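Local coordinates for protein condensin complex subunit 3 (Schizosaccharomyces pombe, PDB 5OQR) that serves as a HEAT-repeat regulatory subunit of condensin, the complex required to convert interphase chromatin into condensed, mitotic-like chromosomes, at residues 719-722 and 726-729; 746-751 and 781-786. One frame throughout, in Å; residues are numbered along the deposited sequence.

Interaction 1 (719-722 and 726-729)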
# COMPACT_ATOMS: atom_id res chain seq x y z
N PRO A 719 -28.30 27.68 -6.01
CA PRO A 719 -28.38 28.99 -6.69
C PRO A 719 -27.03 29.53 -7.13
O PRO A 719 -26.91 30.06 -8.23
CB PRO A 719 -29.03 29.89 -5.63
CG PRO A 719 -29.79 28.96 -4.76
CD PRO A 719 -28.99 27.70 -4.71
N ASN A 720 -26.00 29.40 -6.28
CA ASN A 720 -24.68 29.92 -6.63
C ASN A 720 -23.98 29.06 -7.66
O ASN A 720 -23.04 29.53 -8.31
CB ASN A 720 -23.82 30.04 -5.37
CG ASN A 720 -24.44 30.96 -4.34
OD1 ASN A 720 -25.06 31.97 -4.68
ND2 ASN A 720 -24.27 30.62 -3.07
N ALA A 721 -24.40 27.80 -7.83
CA ALA A 721 -23.89 27.00 -8.92
C ALA A 721 -24.29 27.62 -10.26
O ALA A 721 -25.24 28.40 -10.35
CB ALA A 721 -24.41 25.57 -8.83
N SER A 722 -23.56 27.26 -11.30
CA SER A 722 -23.83 27.74 -12.65
C SER A 722 -24.62 26.68 -13.40
O SER A 722 -24.18 25.52 -13.49
CB SER A 722 -22.53 28.05 -13.39
OG SER A 722 -21.84 26.87 -13.73
N GLU A 726 -22.78 21.79 -13.72
CA GLU A 726 -22.53 22.14 -12.33
C GLU A 726 -23.79 21.99 -11.50
O GLU A 726 -23.86 21.17 -10.58
CB GLU A 726 -21.98 23.57 -12.26
CG GLU A 726 -21.34 23.94 -10.93
CD GLU A 726 -20.42 25.14 -11.05
OE1 GLU A 726 -19.52 25.11 -11.91
OE2 GLU A 726 -20.60 26.11 -10.29
N ARG A 727 -24.82 22.78 -11.81
CA ARG A 727 -26.09 22.66 -11.10
C ARG A 727 -26.69 21.27 -11.28
O ARG A 727 -27.25 20.70 -10.34
CB ARG A 727 -27.06 23.74 -11.57
CG ARG A 727 -28.18 24.05 -10.60
CD ARG A 727 -29.03 25.21 -11.09
NE ARG A 727 -28.49 26.50 -10.66
CZ ARG A 727 -28.83 27.67 -11.21
NH1 ARG A 727 -29.70 27.71 -12.21
NH2 ARG A 727 -28.30 28.79 -10.75
N LYS A 728 -26.57 20.71 -12.49
CA LYS A 728 -26.99 19.33 -12.71
C LYS A 728 -26.25 18.38 -11.76
O LYS A 728 -26.86 17.50 -11.15
CB LYS A 728 -26.72 18.91 -14.15
CG LYS A 728 -27.92 19.04 -15.09
CD LYS A 728 -27.83 18.05 -16.24
CE LYS A 728 -27.99 16.61 -15.76
NZ LYS A 728 -28.32 15.66 -16.86
N PHE A 729 -24.93 18.55 -11.66
CA PHE A 729 -24.13 17.59 -10.91
C PHE A 729 -24.43 17.65 -9.42
O PHE A 729 -24.49 16.62 -8.75
CB PHE A 729 -22.64 17.84 -11.16
CG PHE A 729 -21.75 16.92 -10.41
CD1 PHE A 729 -20.98 17.38 -9.36
CD2 PHE A 729 -21.69 15.57 -10.74
CE1 PHE A 729 -20.16 16.52 -8.65
CE2 PHE A 729 -20.87 14.71 -10.04
CZ PHE A 729 -20.11 15.18 -8.99
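E726, in the first turn of helix 725-736, reaches back to the loop residues A721 and S722. Its CG stands anti to the backbone N (chi1 -165°), and the extended chain carries the carboxylate to the amide of S722, where S722 N gives a weak hydrogen bond of 3.3 Å to E726 OE2. E726 OE1 lies 3.4 Å from S722 OG. On the way the aliphatic part of the chain runs beside the methyl of A721, E726 CG being 4.1 Å from A721 CB. With an alanine here, the S722 amide would probably lose its carboxylate partner and the A721 methyl a neighbouring methylene. R727 follows and grips the loop through its backbone and its guanidinium. R727 N donates to S722 O at 3.3 Å. Its side chain, bent at chi3 (-87°), turns the guanidinium toward the carbonyls of the loop. There R727 NH2 donates to P719 O at 3.1 Å; this oxygen sits at the edge of the guanidinium, close to its plane, and the N-H...O angle of 140° makes the bond only moderately straight. The same R727 NH2 makes a weaker, more bent bond of 3.1 Å to A721 O, which approaches obliquely. R727 NE bonds to L718 O, and F763 adds a cation-pi contact. Further on, F729 packs against I672 and A676 of helix 669-682. Thus the arginine side chain gathers three main-chain carbonyls, one of them weakly, and its backbone N takes a fourth, while the preceding glutamate takes an amide: backbone acceptors and one backbone donor are both given partners where the chain turns within HEAT repeat 9.

Interaction 2 (746-751 and 781-786); sequences SDYQRT and LQNEEA
The hydroxyl of Y748, whose ring lies against N783, makes two hydrogen bonds, donating to P740 O and accepting from L743 N, both in the loop that leads into helix 745-759. With the phenol tied down in this way, the ring offers one face to helix 767-785. N783 CB sits over that face in a CH-pi contact, 3.6 Å from the centroid of the Y748 ring, displaced toward the rim on the hydroxyl side, so that its closest ring atom is Y748 CZ at 3.5 Å. The amide of N783 does not lie flat on the ring; the two planes are 51° apart, and N783 ND2 comes within 3.8 Å of Y748 CE1. E784, the next residue, meets the base of the tyrosine side chain. Its CG lies anti to the carbonyl carbon (chi1 -66°), which places E784 CG 3.5 Å from Y748 CB, at the root of the ring. The extended chain then carries the carboxylate across Q749 at about a right angle, E784 OE1 resting 3.5 Å from Q749 CG. This is contact with a methylene, at the exposed margin of the interface. One turn on, T751 packs on L708 and F715 of helix 706-717 and also on F776 and L780 of helix 767-785. The axes of the two segments pass 9.0 Å apart at 157°, nearly antiparallel, with the Y748 ring against N783 near the C-terminal end of the partner helix. Such antiparallel packing of consecutive helices is the repeating element of an alpha-solenoid, and this pair forms the C-terminal end of the modelled chain.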
# COMPACT_ATOMS: atom_id res chain seq x y z
N SER A 746 -39.46 15.97 12.17
CA SER A 746 -39.06 17.36 11.99
C SER A 746 -37.81 17.48 11.14
O SER A 746 -37.60 18.51 10.49
CB SER A 746 -38.84 18.02 13.35
OG SER A 746 -37.85 17.35 14.09
N ASP A 747 -36.96 16.45 11.13
CA ASP A 747 -35.77 16.48 10.28
C ASP A 747 -36.16 16.41 8.81
O ASP A 747 -35.69 17.21 8.00
CB ASP A 747 -34.83 15.33 10.66
CG ASP A 747 -34.19 15.52 12.02
OD1 ASP A 747 -33.93 16.68 12.40
OD2 ASP A 747 -33.93 14.52 12.70
N TYR A 748 -37.01 15.45 8.45
CA TYR A 748 -37.50 15.38 7.07
C TYR A 748 -38.29 16.62 6.71
O TYR A 748 -38.22 17.11 5.58
CB TYR A 748 -38.35 14.12 6.89
CG TYR A 748 -37.66 12.84 7.25
CD1 TYR A 748 -36.55 12.41 6.54
CD2 TYR A 748 -38.12 12.05 8.29
CE1 TYR A 748 -35.91 11.23 6.87
CE2 TYR A 748 -37.48 10.88 8.63
CZ TYR A 748 -36.38 10.47 7.91
OH TYR A 748 -35.75 9.29 8.24
N GLN A 749 -39.06 17.16 7.66
CA GLN A 749 -39.81 18.38 7.40
C GLN A 749 -38.87 19.54 7.12
O GLN A 749 -39.14 20.37 6.25
CB GLN A 749 -40.72 18.70 8.59
CG GLN A 749 -41.87 17.72 8.77
CD GLN A 749 -42.62 17.95 10.07
OE1 GLN A 749 -42.38 18.92 10.78
NE2 GLN A 749 -43.54 17.04 10.38
N ARG A 750 -37.76 19.62 7.85
CA ARG A 750 -36.84 20.74 7.68
C ARG A 750 -36.16 20.69 6.32
O ARG A 750 -35.97 21.73 5.68
CB ARG A 750 -35.79 20.74 8.79
CG ARG A 750 -35.33 22.13 9.18
CD ARG A 750 -33.83 22.19 9.43
NE ARG A 750 -33.37 23.57 9.55
CZ ARG A 750 -32.09 23.95 9.47
NH1 ARG A 750 -31.14 23.05 9.27
NH2 ARG A 750 -31.78 25.23 9.59
N THR A 751 -35.80 19.49 5.85
CA THR A 751 -35.14 19.38 4.55
C THR A 751 -36.12 19.67 3.42
O THR A 751 -35.74 20.26 2.40
CB THR A 751 -34.52 17.99 4.39
OG1 THR A 751 -33.48 17.82 5.35
CG2 THR A 751 -33.94 17.80 3.00
N LEU A 781 -41.46 12.57 2.18
CA LEU A 781 -42.84 12.35 2.59
C LEU A 781 -43.03 10.95 3.17
O LEU A 781 -43.65 10.78 4.22
CB LEU A 781 -43.78 12.55 1.41
CG LEU A 781 -43.92 13.98 0.88
CD1 LEU A 781 -44.62 13.98 -0.46
CD2 LEU A 781 -44.67 14.83 1.87
N GLN A 782 -42.48 9.94 2.50
CA GLN A 782 -42.67 8.56 2.94
C GLN A 782 -42.06 8.33 4.31
O GLN A 782 -42.62 7.61 5.14
CB GLN A 782 -42.07 7.61 1.91
CG GLN A 782 -42.11 6.15 2.31
CD GLN A 782 -41.58 5.25 1.22
OE1 GLN A 782 -41.63 5.59 0.04
NE2 GLN A 782 -41.06 4.10 1.61
N ASN A 783 -40.89 8.93 4.58
CA ASN A 783 -40.23 8.71 5.87
C ASN A 783 -40.89 9.50 6.99
O ASN A 783 -40.88 9.04 8.14
CB ASN A 783 -38.75 9.06 5.76
CG ASN A 783 -37.98 8.08 4.91
OD1 ASN A 783 -38.43 6.95 4.70
ND2 ASN A 783 -36.83 8.50 4.41
N GLU A 784 -41.46 10.67 6.70
CA GLU A 784 -42.32 11.33 7.67
C GLU A 784 -43.50 10.45 8.05
O GLU A 784 -43.85 10.34 9.23
CB GLU A 784 -42.83 12.66 7.12
CG GLU A 784 -41.79 13.72 6.87
CD GLU A 784 -42.41 15.03 6.41
OE1 GLU A 784 -43.54 15.34 6.86
OE2 GLU A 784 -41.79 15.74 5.59
N GLU A 785 -44.13 9.83 7.05
CA GLU A 785 -45.35 9.07 7.28
C GLU A 785 -45.10 7.90 8.23
O GLU A 785 -45.84 7.71 9.20
CB GLU A 785 -45.91 8.59 5.94
CG GLU A 785 -47.19 7.76 6.02
CD GLU A 785 -48.42 8.62 6.23
OE1 GLU A 785 -48.27 9.84 6.44
OE2 GLU A 785 -49.54 8.06 6.18
N ALA A 786 -44.07 7.11 7.95
CA ALA A 786 -43.77 5.94 8.76
C ALA A 786 -43.61 6.31 10.23
O ALA A 786 -42.82 7.19 10.57
CB ALA A 786 -42.52 5.25 8.24

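In the fold
The two contacts follow each other along the chain, and their centres lie 25 Å apart, with nearest atoms about 12 Å apart. Interaction 1 is local, closing the turn inside HEAT repeat 9, whereas interaction 2 joins the next two helices, 745-759 and 767-785, across 29 intervening residues. The turn between those helices and the start of helix 767-785 return to interaction 1, where K728 makes weak polar contacts with D766 and T768. Helix 706-717, which leads into the loop of interaction 1, also packs against helix 745-759. Both contacts thus lie in the C-terminal helical region, 37 and 43 Å from the chain's centre (measured from their own centres), and the other protein chain touches neither.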